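Local structure of uncharacterized protein (Acinetobacter baumannii, 4L3U) at residues Ala28-Ala33 and Ser50-Val55; Gln60-Leu65 and Ala75-Val80; Glu96-Val101 and Lys123-Glu128. The protein is of unknown function but belongs to the DUF4844 family and folds as a compact, all-helical single chain. All blocks are in the same frame, centred on the assembly; numbering follows the deposited sequence.

Contact 1: residues Ala28-Ala33 and Ser50-Val55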
ATOM      1  N   ALA A  28      -6.358   1.086  10.397  1.00 34.88           N
ATOM      2  CA  ALA A  28      -6.225   1.894  11.612  1.00 35.03           C
ATOM      3  C   ALA A  28      -4.810   1.920  12.181  1.00 34.24           C
ATOM      4  O   ALA A  28      -4.540   2.624  13.154  1.00 35.48           O
ATOM      5  CB  ALA A  28      -7.188   1.391  12.673  1.00 36.06           C
ATOM      6  N   GLN A  29      -3.909   1.156  11.578  1.00 31.95           N
ATOM      7  CA  GLN A  29      -2.553   1.053  12.085  1.00 33.10           C
ATOM      8  C   GLN A  29      -1.674   2.173  11.551  1.00 32.40           C
ATOM      9  O   GLN A  29      -1.950   2.749  10.497  1.00 34.63           O
ATOM     10  CB  GLN A  29      -1.960  -0.299  11.701  1.00 35.63           C
ATOM     11  CG  GLN A  29      -2.688  -1.478  12.315  1.00 40.68           C
ATOM     12  CD  GLN A  29      -2.348  -2.782  11.630  1.00 45.23           C
ATOM     13  OE1 GLN A  29      -1.468  -2.832  10.770  1.00 46.55           O
ATOM     14  NE2 GLN A  29      -3.051  -3.847  11.998  1.00 47.60           N
ATOM     15  N   ASP A  30      -0.623   2.488  12.300  1.00 31.23           N
ATOM     16  CA  ASP A  30       0.437   3.356  11.819  1.00 30.32           C
ATOM     17  C   ASP A  30       1.430   2.449  11.115  1.00 31.36           C
ATOM     18  O   ASP A  30       1.999   1.553  11.736  1.00 33.89           O
ATOM     19  CB  ASP A  30       1.113   4.071  12.988  1.00 32.95           C
ATOM     20  CG  ASP A  30       2.126   5.110  12.537  1.00 36.65           C
ATOM     21  OD1 ASP A  30       2.481   5.140  11.341  1.00 38.16           O
ATOM     22  OD2 ASP A  30       2.580   5.899  13.390  1.00 38.80           O
ATOM     23  N   HIS A  31       1.630   2.674   9.822  1.00 30.20           N
ATOM     24  CA  HIS A  31       2.479   1.797   9.025  1.00 28.40           C
ATOM     25  C   HIS A  31       3.897   2.323   8.845  1.00 29.07           C
ATOM     26  O   HIS A  31       4.679   1.751   8.084  1.00 31.01           O
ATOM     27  CB  HIS A  31       1.845   1.581   7.657  1.00 26.90           C
ATOM     28  CG  HIS A  31       0.484   0.972   7.725  1.00 27.95           C
ATOM     29  ND1 HIS A  31      -0.669   1.726   7.734  1.00 31.28           N
ATOM     30  CD2 HIS A  31       0.089  -0.320   7.809  1.00 26.81           C
ATOM     31  CE1 HIS A  31      -1.715   0.925   7.806  1.00 30.79           C
ATOM     32  NE2 HIS A  31      -1.281  -0.323   7.856  1.00 29.70           N
ATOM     33  N   PHE A  32       4.233   3.391   9.559  1.00 30.37           N
ATOM     34  CA  PHE A  32       5.488   4.092   9.323  1.00 33.27           C
ATOM     35  C   PHE A  32       6.195   4.464  10.616  1.00 34.56           C
ATOM     36  O   PHE A  32       6.758   5.553  10.751  1.00 32.65           O
ATOM     37  CB  PHE A  32       5.215   5.323   8.465  1.00 35.01           C
ATOM     38  CG  PHE A  32       4.547   4.996   7.161  1.00 33.26           C
ATOM     39  CD1 PHE A  32       5.303   4.618   6.064  1.00 32.48           C
ATOM     40  CD2 PHE A  32       3.167   5.019   7.044  1.00 30.76           C
ATOM     41  CE1 PHE A  32       4.700   4.295   4.869  1.00 28.73           C
ATOM     42  CE2 PHE A  32       2.560   4.698   5.851  1.00 28.46           C
ATOM     43  CZ  PHE A  32       3.329   4.334   4.761  1.00 27.55           C
ATOM     44  N   ALA A  33       6.165   3.534  11.561  1.00 38.72           N
ATOM     45  CA  ALA A  33       6.882   3.679  12.815  1.00 44.03           C
ATOM     46  C   ALA A  33       8.203   2.934  12.726  1.00 47.98           C
ATOM     47  O   ALA A  33       8.411   2.136  11.813  1.00 48.90           O
ATOM     48  CB  ALA A  33       6.045   3.140  13.960  1.00 46.03           C
ATOM     49  N   SER A  50      -0.171  11.923   6.690  1.00 34.47           N
ATOM     50  CA  SER A  50      -0.591  12.004   5.299  1.00 33.24           C
ATOM     51  C   SER A  50      -0.435  10.647   4.606  1.00 30.63           C
ATOM     52  O   SER A  50      -1.245  10.278   3.756  1.00 27.17           O
ATOM     53  CB  SER A  50       0.239  13.071   4.579  1.00 37.14           C
ATOM     54  OG  SER A  50      -0.228  13.299   3.267  1.00 41.51           O
ATOM     55  N   LEU A  51       0.607   9.909   4.987  1.00 30.88           N
ATOM     56  CA  LEU A  51       0.896   8.602   4.397  1.00 27.46           C
ATOM     57  C   LEU A  51      -0.037   7.511   4.905  1.00 26.25           C
ATOM     58  O   LEU A  51      -0.530   6.698   4.126  1.00 25.42           O
ATOM     59  CB  LEU A  51       2.340   8.202   4.685  1.00 30.03           C
ATOM     60  CG  LEU A  51       3.402   8.953   3.887  1.00 31.96           C
ATOM     61  CD1 LEU A  51       4.787   8.710   4.462  1.00 30.78           C
ATOM     62  CD2 LEU A  51       3.348   8.523   2.436  1.00 32.48           C
ATOM     63  N   ASN A  52      -0.259   7.482   6.214  1.00 27.66           N
ATOM     64  CA  ASN A  52      -1.205   6.545   6.800  1.00 29.74           C
ATOM     65  C   ASN A  52      -2.600   6.745   6.208  1.00 33.03           C
ATOM     66  O   ASN A  52      -3.353   5.787   6.019  1.00 30.60           O
ATOM     67  CB  ASN A  52      -1.234   6.710   8.320  1.00 29.58           C
ATOM     68  CG  ASN A  52      -0.017   6.108   8.988  1.00 30.92           C
ATOM     69  OD1 ASN A  52       0.370   4.981   8.688  1.00 32.32           O
ATOM     70  ND2 ASN A  52       0.601   6.860   9.891  1.00 32.12           N
ATOM     71  N   GLN A  53      -2.931   7.995   5.900  1.00 35.77           N
ATOM     72  CA  GLN A  53      -4.222   8.317   5.304  1.00 36.51           C
ATOM     73  C   GLN A  53      -4.344   7.724   3.899  1.00 30.86           C
ATOM     74  O   GLN A  53      -5.367   7.140   3.552  1.00 31.66           O
ATOM     75  CB  GLN A  53      -4.424   9.834   5.261  1.00 42.10           C
ATOM     76  CG  GLN A  53      -5.691  10.278   4.546  1.00 49.58           C
ATOM     77  CD  GLN A  53      -6.957   9.733   5.188  1.00 56.63           C
ATOM     78  OE1 GLN A  53      -6.947   9.292   6.339  1.00 58.83           O
ATOM     79  NE2 GLN A  53      -8.060   9.761   4.441  1.00 57.84           N
ATOM     80  N   LYS A  54      -3.300   7.890   3.092  1.00 27.55           N
ATOM     81  CA  LYS A  54      -3.263   7.316   1.749  1.00 27.18           C
ATOM     82  C   LYS A  54      -3.392   5.793   1.797  1.00 25.05           C
ATOM     83  O   LYS A  54      -4.033   5.184   0.943  1.00 23.72           O
ATOM     84  CB  LYS A  54      -1.958   7.697   1.051  1.00 28.96           C
ATOM     85  CG  LYS A  54      -1.785   9.190   0.801  1.00 33.25           C
ATOM     86  CD  LYS A  54      -2.495   9.645  -0.467  1.00 35.76           C
ATOM     87  CE  LYS A  54      -2.119  11.078  -0.838  1.00 36.84           C
ATOM     88  NZ  LYS A  54      -2.689  11.497  -2.151  1.00 37.71           N
ATOM     89  N   VAL A  55      -2.777   5.182   2.804  1.00 26.45           N
ATOM     90  CA  VAL A  55      -2.867   3.738   2.998  1.00 25.45           C
ATOM     91  C   VAL A  55      -4.282   3.387   3.415  1.00 23.96           C
ATOM     92  O   VAL A  55      -4.846   2.398   2.958  1.00 25.37           O
ATOM     93  CB  VAL A  55      -1.862   3.236   4.078  1.00 30.28           C
ATOM     94  CG1 VAL A  55      -2.094   1.765   4.416  1.00 27.69           C
ATOM     95  CG2 VAL A  55      -0.436   3.443   3.609  1.00 31.17           C
TER
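Different first torsions bring Asp30 and Asn52 together: CG of Asp30 stands anti to the backbone N (chi1 -174°), while CG of Asn52 stands anti to its carbonyl carbon, which sends the amide from helix 45-68 out to the loop. There Asn52 uses both ends of the amide. Asn52 ND2 donates to Asp30 OD1 at 2.9 Å, with the acceptor close to the amide plane but the donor well above the carboxylate plane, the two planes standing 88° apart. Asn52 OD1 accepts from His31 N at 2.9 Å in an almost straight bond (176°). Asp30 OD1 is gripped a second time, by Phe32 N at 3.1 Å, from the opposite face of the carboxylate; OD2 of the same group forms a salt bridge with Arg48, which would further fix its rotation.

The two aromatic side chains that follow pack on the helix around this polar centre. Val55 CG1 lies over a face of the His31 ring, 3.9 Å from the ring centroid, a CH-pi contact. The other branch, Val55 CG2, meets the edge of Phe32 at CE2, 3.9 Å away. One face of Phe32 is covered by Leu51 CB, displaced toward the rim and 3.7 Å from Phe32 CE2, and Asn52 OD1 sits at the ring edge, 3.2 Å from Phe32 CD2. Val101 and Gln100 of helix 95-112 also touch Phe32, so this buried ring is wedged between two helices.

The bond from Phe32 N to Asp30 OD1, two residues back, defines an Asx turn; the helix asparagine clamps that turn, pinning the irregular connection between helices 14-27 and 45-68 to the helical body.

Contact 2: residues Gln60-Leu65 and Ala75-Val80; sequences QAFIAL and AELLQV
Phe62 and Val80 form the centre of an interface made mainly of apolar side chains, with no hydrogen bond between residues 60-65 and 75-80. A CH-pi contact puts Val80 CG1 over the middle of the Phe62 ring, 3.4 Å from the centroid and only 3° off the ring normal. All six ring carbons of Phe62 are consequently almost equidistant from Val80 CG1, at 3.6 to 3.7 Å. The valine branch that does this is the one anti to the backbone N (chi1 173°), which points it across the gap between the helices. At the ring edge, near its plane, the backbone oxygen Leu77 O approaches Phe62 CE1 to 3.4 Å.

Aliphatic packing extends the contact in both directions along the helices. Ala61 CB touches the same Val80 CG1 at 3.7 Å, so this methyl meets both the alanine and the ring. One turn on, Leu65 CD2 packs against Leu77 CD2 at 3.9 Å and against Val80 CG2 at 4.1 Å. Leu77 CD2 also reaches Phe62 CD1, and its side chain crosses both Phe62 and Leu65 at about a right angle.

No polar bond crosses the contact; Leu65 CD1 only comes near Glu76 OE1, an oxygen whose hydrogen bond goes to the backbone N of Thr73, near the start of helix 74-86.

The segment axes approach to 10.2 Å with N-to-C directions 154° apart, the geometry of an antiparallel helical hairpin made by helices 45-68 and 74-86. Leu65 and Leu77 both touch Pro72 of the connection. Phe62 continues inward to Leu23 of helix 14-27 and to Phe108 and Val112 of helix 95-112, joining the hairpin to two further helices.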
ATOM      1  N   GLN A  60      -9.717   1.230   2.340  1.00 29.09           N
ATOM      2  CA  GLN A  60     -11.150   1.474   2.278  1.00 28.15           C
ATOM      3  C   GLN A  60     -11.704   1.171   0.892  1.00 26.77           C
ATOM      4  O   GLN A  60     -12.871   0.813   0.746  1.00 26.24           O
ATOM      5  CB  GLN A  60     -11.466   2.919   2.661  1.00 28.85           C
ATOM      6  CG  GLN A  60     -12.946   3.189   2.805  1.00 33.84           C
ATOM      7  CD  GLN A  60     -13.606   2.265   3.813  1.00 35.04           C
ATOM      8  OE1 GLN A  60     -13.093   2.063   4.916  1.00 35.03           O
ATOM      9  NE2 GLN A  60     -14.741   1.687   3.432  1.00 34.41           N
ATOM     10  N   ALA A  61     -10.862   1.325  -0.125  1.00 26.66           N
ATOM     11  CA  ALA A  61     -11.238   0.989  -1.493  1.00 24.75           C
ATOM     12  C   ALA A  61     -11.461  -0.518  -1.641  1.00 25.15           C
ATOM     13  O   ALA A  61     -12.436  -0.953  -2.259  1.00 26.51           O
ATOM     14  CB  ALA A  61     -10.169   1.473  -2.467  1.00 20.26           C
ATOM     15  N   PHE A  62     -10.557  -1.308  -1.065  1.00 25.19           N
ATOM     16  CA  PHE A  62     -10.672  -2.762  -1.096  1.00 25.52           C
ATOM     17  C   PHE A  62     -11.934  -3.227  -0.370  1.00 25.77           C
ATOM     18  O   PHE A  62     -12.599  -4.167  -0.804  1.00 27.66           O
ATOM     19  CB  PHE A  62      -9.441  -3.413  -0.455  1.00 25.07           C
ATOM     20  CG  PHE A  62      -8.245  -3.512  -1.369  1.00 24.00           C
ATOM     21  CD1 PHE A  62      -8.245  -4.383  -2.448  1.00 22.43           C
ATOM     22  CD2 PHE A  62      -7.107  -2.755  -1.130  1.00 24.07           C
ATOM     23  CE1 PHE A  62      -7.141  -4.484  -3.277  1.00 22.66           C
ATOM     24  CE2 PHE A  62      -6.001  -2.855  -1.960  1.00 22.66           C
ATOM     25  CZ  PHE A  62      -6.018  -3.721  -3.030  1.00 21.51           C
ATOM     26  N   ILE A  63     -12.256  -2.568   0.739  1.00 25.87           N
ATOM     27  CA  ILE A  63     -13.440  -2.919   1.517  1.00 24.76           C
ATOM     28  C   ILE A  63     -14.693  -2.718   0.676  1.00 24.99           C
ATOM     29  O   ILE A  63     -15.565  -3.582   0.635  1.00 28.15           O
ATOM     30  CB  ILE A  63     -13.515  -2.101   2.826  1.00 23.02           C
ATOM     31  CG1 ILE A  63     -12.367  -2.514   3.752  1.00 26.63           C
ATOM     32  CG2 ILE A  63     -14.848  -2.327   3.534  1.00 23.88           C
ATOM     33  CD1 ILE A  63     -12.141  -1.600   4.933  1.00 28.08           C
ATOM     34  N   ALA A  64     -14.760  -1.583  -0.011  1.00 25.88           N
ATOM     35  CA  ALA A  64     -15.891  -1.257  -0.874  1.00 25.26           C
ATOM     36  C   ALA A  64     -16.051  -2.293  -1.973  1.00 25.52           C
ATOM     37  O   ALA A  64     -17.164  -2.596  -2.398  1.00 27.15           O
ATOM     38  CB  ALA A  64     -15.701   0.120  -1.482  1.00 23.36           C
ATOM     39  N   LEU A  65     -14.930  -2.833  -2.433  1.00 26.28           N
ATOM     40  CA  LEU A  65     -14.950  -3.854  -3.464  1.00 26.18           C
ATOM     41  C   LEU A  65     -15.553  -5.141  -2.920  1.00 26.65           C
ATOM     42  O   LEU A  65     -16.467  -5.702  -3.518  1.00 29.31           O
ATOM     43  CB  LEU A  65     -13.535  -4.097  -3.992  1.00 22.72           C
ATOM     44  CG  LEU A  65     -13.362  -5.233  -4.998  1.00 21.95           C
ATOM     45  CD1 LEU A  65     -14.309  -5.075  -6.176  1.00 23.26           C
ATOM     46  CD2 LEU A  65     -11.922  -5.280  -5.466  1.00 21.38           C
ATOM     47  N   ALA A  75      -7.717  -9.262 -11.294  1.00 23.73           N
ATOM     48  CA  ALA A  75      -7.587  -8.020 -12.046  1.00 22.40           C
ATOM     49  C   ALA A  75      -8.233  -6.859 -11.296  1.00 22.66           C
ATOM     50  O   ALA A  75      -7.714  -5.743 -11.304  1.00 22.16           O
ATOM     51  CB  ALA A  75      -8.200  -8.172 -13.424  1.00 22.80           C
ATOM     52  N   GLU A  76      -9.363  -7.128 -10.648  1.00 23.21           N
ATOM     53  CA  GLU A  76     -10.051  -6.117  -9.852  1.00 22.64           C
ATOM     54  C   GLU A  76      -9.202  -5.703  -8.668  1.00 22.86           C
ATOM     55  O   GLU A  76      -9.024  -4.518  -8.403  1.00 25.63           O
ATOM     56  CB  GLU A  76     -11.391  -6.650  -9.348  1.00 24.45           C
ATOM     57  CG  GLU A  76     -12.459  -6.727 -10.421  1.00 27.88           C
ATOM     58  CD  GLU A  76     -13.654  -7.565 -10.006  1.00 30.01           C
ATOM     59  OE1 GLU A  76     -13.692  -8.022  -8.849  1.00 32.65           O
ATOM     60  OE2 GLU A  76     -14.559  -7.767 -10.843  1.00 32.22           O
ATOM     61  N   LEU A  77      -8.681  -6.690  -7.956  1.00 22.48           N
ATOM     62  CA  LEU A  77      -7.835  -6.427  -6.806  1.00 23.21           C
ATOM     63  C   LEU A  77      -6.574  -5.671  -7.215  1.00 24.01           C
ATOM     64  O   LEU A  77      -6.087  -4.822  -6.475  1.00 26.66           O
ATOM     65  CB  LEU A  77      -7.464  -7.741  -6.121  1.00 22.48           C
ATOM     66  CG  LEU A  77      -8.631  -8.528  -5.526  1.00 20.52           C
ATOM     67  CD1 LEU A  77      -8.169  -9.925  -5.159  1.00 22.88           C
ATOM     68  CD2 LEU A  77      -9.208  -7.811  -4.318  1.00 20.61           C
ATOM     69  N   LEU A  78      -6.052  -5.972  -8.400  1.00 22.73           N
ATOM     70  CA  LEU A  78      -4.814  -5.352  -8.861  1.00 21.36           C
ATOM     71  C   LEU A  78      -5.015  -3.889  -9.222  1.00 20.26           C
ATOM     72  O   LEU A  78      -4.142  -3.063  -8.984  1.00 24.23           O
ATOM     73  CB  LEU A  78      -4.253  -6.104 -10.069  1.00 23.23           C
ATOM     74  CG  LEU A  78      -2.926  -5.581 -10.634  1.00 23.01           C
ATOM     75  CD1 LEU A  78      -1.809  -5.686  -9.605  1.00 22.71           C
ATOM     76  CD2 LEU A  78      -2.555  -6.326 -11.907  1.00 22.87           C
ATOM     77  N   GLN A  79      -6.161  -3.562  -9.803  1.00 21.40           N
ATOM     78  CA  GLN A  79      -6.434  -2.179 -10.163  1.00 25.04           C
ATOM     79  C   GLN A  79      -6.571  -1.297  -8.928  1.00 24.17           C
ATOM     80  O   GLN A  79      -6.103  -0.163  -8.920  1.00 22.74           O
ATOM     81  CB  GLN A  79      -7.694  -2.075 -11.016  1.00 27.38           C
ATOM     82  CG  GLN A  79      -8.070  -0.644 -11.340  1.00 32.77           C
ATOM     83  CD  GLN A  79      -9.126  -0.545 -12.417  1.00 40.72           C
ATOM     84  OE1 GLN A  79      -9.175  -1.365 -13.334  1.00 46.29           O
ATOM     85  NE2 GLN A  79      -9.979   0.463 -12.314  1.00 42.15           N
ATOM     86  N   VAL A  80      -7.221  -1.816  -7.892  1.00 24.87           N
ATOM     87  CA  VAL A  80      -7.362  -1.083  -6.639  1.00 24.23           C
ATOM     88  C   VAL A  80      -5.983  -0.834  -6.037  1.00 22.91           C
ATOM     89  O   VAL A  80      -5.707   0.241  -5.504  1.00 22.97           O
ATOM     90  CB  VAL A  80      -8.239  -1.854  -5.632  1.00 24.38           C
ATOM     91  CG1 VAL A  80      -8.240  -1.169  -4.266  1.00 24.36           C
ATOM     92  CG2 VAL A  80      -9.657  -1.986  -6.162  1.00 24.73           C
TER

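Contact 3: residues Glu96-Val101 and Lys123-Glu128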
ATOM      1  N   GLU A  96      14.214   5.278   2.123  1.00 36.06           N
ATOM      2  CA  GLU A  96      13.731   4.439   3.220  1.00 37.90           C
ATOM      3  C   GLU A  96      12.225   4.512   3.357  1.00 34.61           C
ATOM      4  O   GLU A  96      11.577   3.520   3.678  1.00 34.01           O
ATOM      5  CB  GLU A  96      14.348   4.848   4.554  1.00 42.69           C
ATOM      6  CG  GLU A  96      15.805   4.503   4.692  1.00 51.16           C
ATOM      7  CD  GLU A  96      16.242   4.379   6.141  1.00 60.13           C
ATOM      8  OE1 GLU A  96      17.194   3.615   6.407  1.00 62.48           O
ATOM      9  OE2 GLU A  96      15.634   5.040   7.012  1.00 64.04           O
ATOM     10  N   ASP A  97      11.675   5.699   3.136  1.00 34.29           N
ATOM     11  CA  ASP A  97      10.235   5.886   3.223  1.00 35.94           C
ATOM     12  C   ASP A  97       9.535   5.203   2.054  1.00 34.06           C
ATOM     13  O   ASP A  97       8.470   4.617   2.227  1.00 34.58           O
ATOM     14  CB  ASP A  97       9.867   7.372   3.258  1.00 39.14           C
ATOM     15  CG  ASP A  97      10.293   8.057   4.547  1.00 42.68           C
ATOM     16  OD1 ASP A  97      10.420   7.369   5.584  1.00 42.46           O
ATOM     17  OD2 ASP A  97      10.496   9.291   4.521  1.00 44.57           O
ATOM     18  N   ARG A  98      10.128   5.268   0.866  1.00 31.38           N
ATOM     19  CA  ARG A  98       9.540   4.599  -0.290  1.00 29.67           C
ATOM     20  C   ARG A  98       9.524   3.087  -0.103  1.00 29.40           C
ATOM     21  O   ARG A  98       8.577   2.418  -0.510  1.00 29.51           O
ATOM     22  CB  ARG A  98      10.281   4.950  -1.579  1.00 30.00           C
ATOM     23  CG  ARG A  98      10.007   6.349  -2.084  1.00 28.78           C
ATOM     24  CD  ARG A  98      10.299   6.463  -3.565  1.00 29.34           C
ATOM     25  NE  ARG A  98      11.637   5.984  -3.890  1.00 32.88           N
ATOM     26  CZ  ARG A  98      12.746   6.710  -3.778  1.00 34.90           C
ATOM     27  NH1 ARG A  98      12.694   7.965  -3.346  1.00 35.88           N
ATOM     28  NH2 ARG A  98      13.914   6.174  -4.097  1.00 35.68           N
ATOM     29  N   GLU A  99      10.576   2.553   0.512  1.00 30.01           N
ATOM     30  CA  GLU A  99      10.672   1.117   0.751  1.00 31.02           C
ATOM     31  C   GLU A  99       9.617   0.659   1.747  1.00 30.39           C
ATOM     32  O   GLU A  99       9.086  -0.443   1.638  1.00 32.79           O
ATOM     33  CB  GLU A  99      12.061   0.748   1.273  1.00 34.28           C
ATOM     34  CG  GLU A  99      13.181   0.907   0.255  1.00 37.72           C
ATOM     35  CD  GLU A  99      13.173  -0.169  -0.819  1.00 42.06           C
ATOM     36  OE1 GLU A  99      12.302  -1.065  -0.775  1.00 43.54           O
ATOM     37  OE2 GLU A  99      14.046  -0.116  -1.711  1.00 44.35           O
ATOM     38  N   GLN A 100       9.316   1.509   2.721  1.00 29.30           N
ATOM     39  CA  GLN A 100       8.328   1.171   3.735  1.00 29.97           C
ATOM     40  C   GLN A 100       6.922   1.178   3.139  1.00 27.38           C
ATOM     41  O   GLN A 100       6.069   0.390   3.542  1.00 27.70           O
ATOM     42  CB  GLN A 100       8.406   2.142   4.914  1.00 34.89           C
ATOM     43  CG  GLN A 100       7.590   1.699   6.116  1.00 39.29           C
ATOM     44  CD  GLN A 100       8.113   0.419   6.739  1.00 43.41           C
ATOM     45  OE1 GLN A 100       9.250   0.012   6.491  1.00 44.98           O
ATOM     46  NE2 GLN A 100       7.282  -0.225   7.553  1.00 45.28           N
ATOM     47  N   VAL A 101       6.685   2.072   2.184  1.00 25.86           N
ATOM     48  CA  VAL A 101       5.400   2.137   1.495  1.00 26.98           C
ATOM     49  C   VAL A 101       5.175   0.863   0.686  1.00 27.56           C
ATOM     50  O   VAL A 101       4.072   0.321   0.660  1.00 27.71           O
ATOM     51  CB  VAL A 101       5.314   3.364   0.555  1.00 26.21           C
ATOM     52  CG1 VAL A 101       4.099   3.271  -0.371  1.00 27.29           C
ATOM     53  CG2 VAL A 101       5.253   4.642   1.358  1.00 26.41           C
ATOM     54  N   LYS A 123       8.420  -0.616  -9.967  1.00 28.80           N
ATOM     55  CA  LYS A 123       8.472   0.500 -10.906  1.00 30.67           C
ATOM     56  C   LYS A 123       8.244   1.806 -10.162  1.00 30.08           C
ATOM     57  O   LYS A 123       8.811   2.841 -10.504  1.00 31.72           O
ATOM     58  CB  LYS A 123       7.423   0.325 -12.007  1.00 32.39           C
ATOM     59  CG  LYS A 123       7.408   1.452 -13.025  1.00 37.88           C
ATOM     60  CD  LYS A 123       6.570   1.101 -14.240  1.00 41.91           C
ATOM     61  CE  LYS A 123       6.557   2.239 -15.244  1.00 45.57           C
ATOM     62  NZ  LYS A 123       5.831   1.877 -16.492  1.00 48.27           N
ATOM     63  N   TRP A 124       7.413   1.741  -9.130  1.00 28.20           N
ATOM     64  CA  TRP A 124       7.109   2.901  -8.312  1.00 26.70           C
ATOM     65  C   TRP A 124       8.331   3.300  -7.482  1.00 28.22           C
ATOM     66  O   TRP A 124       8.691   4.476  -7.420  1.00 29.62           O
ATOM     67  CB  TRP A 124       5.914   2.590  -7.409  1.00 26.40           C
ATOM     68  CG  TRP A 124       5.457   3.743  -6.566  1.00 27.82           C
ATOM     69  CD1 TRP A 124       4.568   4.719  -6.919  1.00 27.89           C
ATOM     70  CD2 TRP A 124       5.861   4.043  -5.222  1.00 28.30           C
ATOM     71  NE1 TRP A 124       4.395   5.603  -5.883  1.00 26.69           N
ATOM     72  CE2 TRP A 124       5.179   5.208  -4.829  1.00 27.26           C
ATOM     73  CE3 TRP A 124       6.742   3.432  -4.317  1.00 28.52           C
ATOM     74  CZ2 TRP A 124       5.344   5.781  -3.569  1.00 28.02           C
ATOM     75  CZ3 TRP A 124       6.903   4.003  -3.065  1.00 28.73           C
ATOM     76  CH2 TRP A 124       6.208   5.165  -2.703  1.00 28.47           C
ATOM     77  N   VAL A 125       8.980   2.318  -6.864  1.00 28.84           N
ATOM     78  CA  VAL A 125      10.126   2.583  -5.996  1.00 28.79           C
ATOM     79  C   VAL A 125      11.357   3.072  -6.764  1.00 28.06           C
ATOM     80  O   VAL A 125      11.984   4.053  -6.368  1.00 28.43           O
ATOM     81  CB  VAL A 125      10.522   1.333  -5.166  1.00 23.27           C
ATOM     82  CG1 VAL A 125      11.775   1.607  -4.342  1.00 23.11           C
ATOM     83  CG2 VAL A 125       9.394   0.920  -4.246  1.00 21.08           C
ATOM     84  N   TYR A 126      11.697   2.389  -7.857  1.00 28.37           N
ATOM     85  CA  TYR A 126      12.955   2.640  -8.566  1.00 29.45           C
ATOM     86  C   TYR A 126      12.787   3.335  -9.918  1.00 32.25           C
ATOM     87  O   TYR A 126      13.774   3.666 -10.572  1.00 33.80           O
ATOM     88  CB  TYR A 126      13.704   1.320  -8.763  1.00 29.09           C
ATOM     89  CG  TYR A 126      13.848   0.521  -7.488  1.00 28.82           C
ATOM     90  CD1 TYR A 126      14.826   0.833  -6.556  1.00 28.87           C
ATOM     91  CD2 TYR A 126      12.993  -0.535  -7.208  1.00 29.56           C
ATOM     92  CE1 TYR A 126      14.956   0.112  -5.382  1.00 30.17           C
ATOM     93  CE2 TYR A 126      13.117  -1.263  -6.040  1.00 29.99           C
ATOM     94  CZ  TYR A 126      14.099  -0.934  -5.131  1.00 30.22           C
ATOM     95  OH  TYR A 126      14.223  -1.654  -3.968  1.00 30.97           O
ATOM     96  N   GLY A 127      11.546   3.556 -10.340  1.00 33.03           N
ATOM     97  CA  GLY A 127      11.292   4.169 -11.630  1.00 31.95           C
ATOM     98  C   GLY A 127      11.893   5.553 -11.739  1.00 31.88           C
ATOM     99  O   GLY A 127      12.893   5.748 -12.424  1.00 31.33           O
ATOM    100  N   GLU A 128      11.282   6.513 -11.051  1.00 35.13           N
ATOM    101  CA  GLU A 128      11.714   7.903 -11.120  1.00 38.85           C
ATOM    102  C   GLU A 128      13.167   8.060 -10.679  1.00 39.31           C
ATOM    103  O   GLU A 128      13.865   8.961 -11.139  1.00 38.65           O
ATOM    104  CB  GLU A 128      10.807   8.786 -10.258  1.00 38.77           C
TER
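Trp124 packs the far end of its six-membered ring against Arg98 and Val101, and this is the close-packed part of the contact. With chi1 near 180°, the indole swings across to helix 95-112. Trp124 CH2 then meets Val101 CG1 at 3.7 Å, while Trp124 CZ3 lies 3.8 Å from Arg98 CB. The backbone oxygen Arg98 O comes to the ring edge, in its plane, 3.4 Å from Trp124 CZ3. At the other end of the indole, NE1 is hydrogen-bonded to Ile88 O, so the ring is held at both extremities.

Arg98 is buried, and its chain bends at chi3 to bring Arg98 NE toward Val125 O, 3.2 Å away; the angle at hydrogen, 134°, makes this a weak bond. The stronger polar partner is Glu129, which forms a salt bridge with Arg98 NH2.

The opposite flank is looser and more exposed. A bend at chi2 of Glu99 brings Glu99 OE2 to within 2.7 Å of Tyr126 OH in a weak hydrogen bond, with carboxylate and ring planes 61° apart. Val125 CG1 lies over the centre of one face of the Tyr126 ring and is 3.9 Å from Glu99 OE2.

Helix 120-134 packs nearly antiparallel on helix 95-112: the axes of the two short segments come within 9.8 Å, and their N-to-C directions differ by 154°. Ile85 of helix 74-86 touches both Val101 and Trp124, bringing a third helix to the close-packed side.

From the N terminus, helix 14-27 leads into the loop of contact 1, which closes a 16-residue excursion by fastening that loop to helix 45-68. The same helix continues to contact 2, which closes the nine residues between its segments, where a short connection turns the chain back antiparallel into helix 74-86. Contact 3 then closes the 21 residues between its segments, pairing helices 95-112 and 120-134. The three follow in series, with neither nesting nor crossing. Contacts 2 and 3 lie on opposite sides of the chain's centre, their own centres 21 Å apart. Contacts 1 and 3 touch directly: Phe32 CE1 is 3.6 Å from Val101 CG2, tying the early loop to helix 95-112.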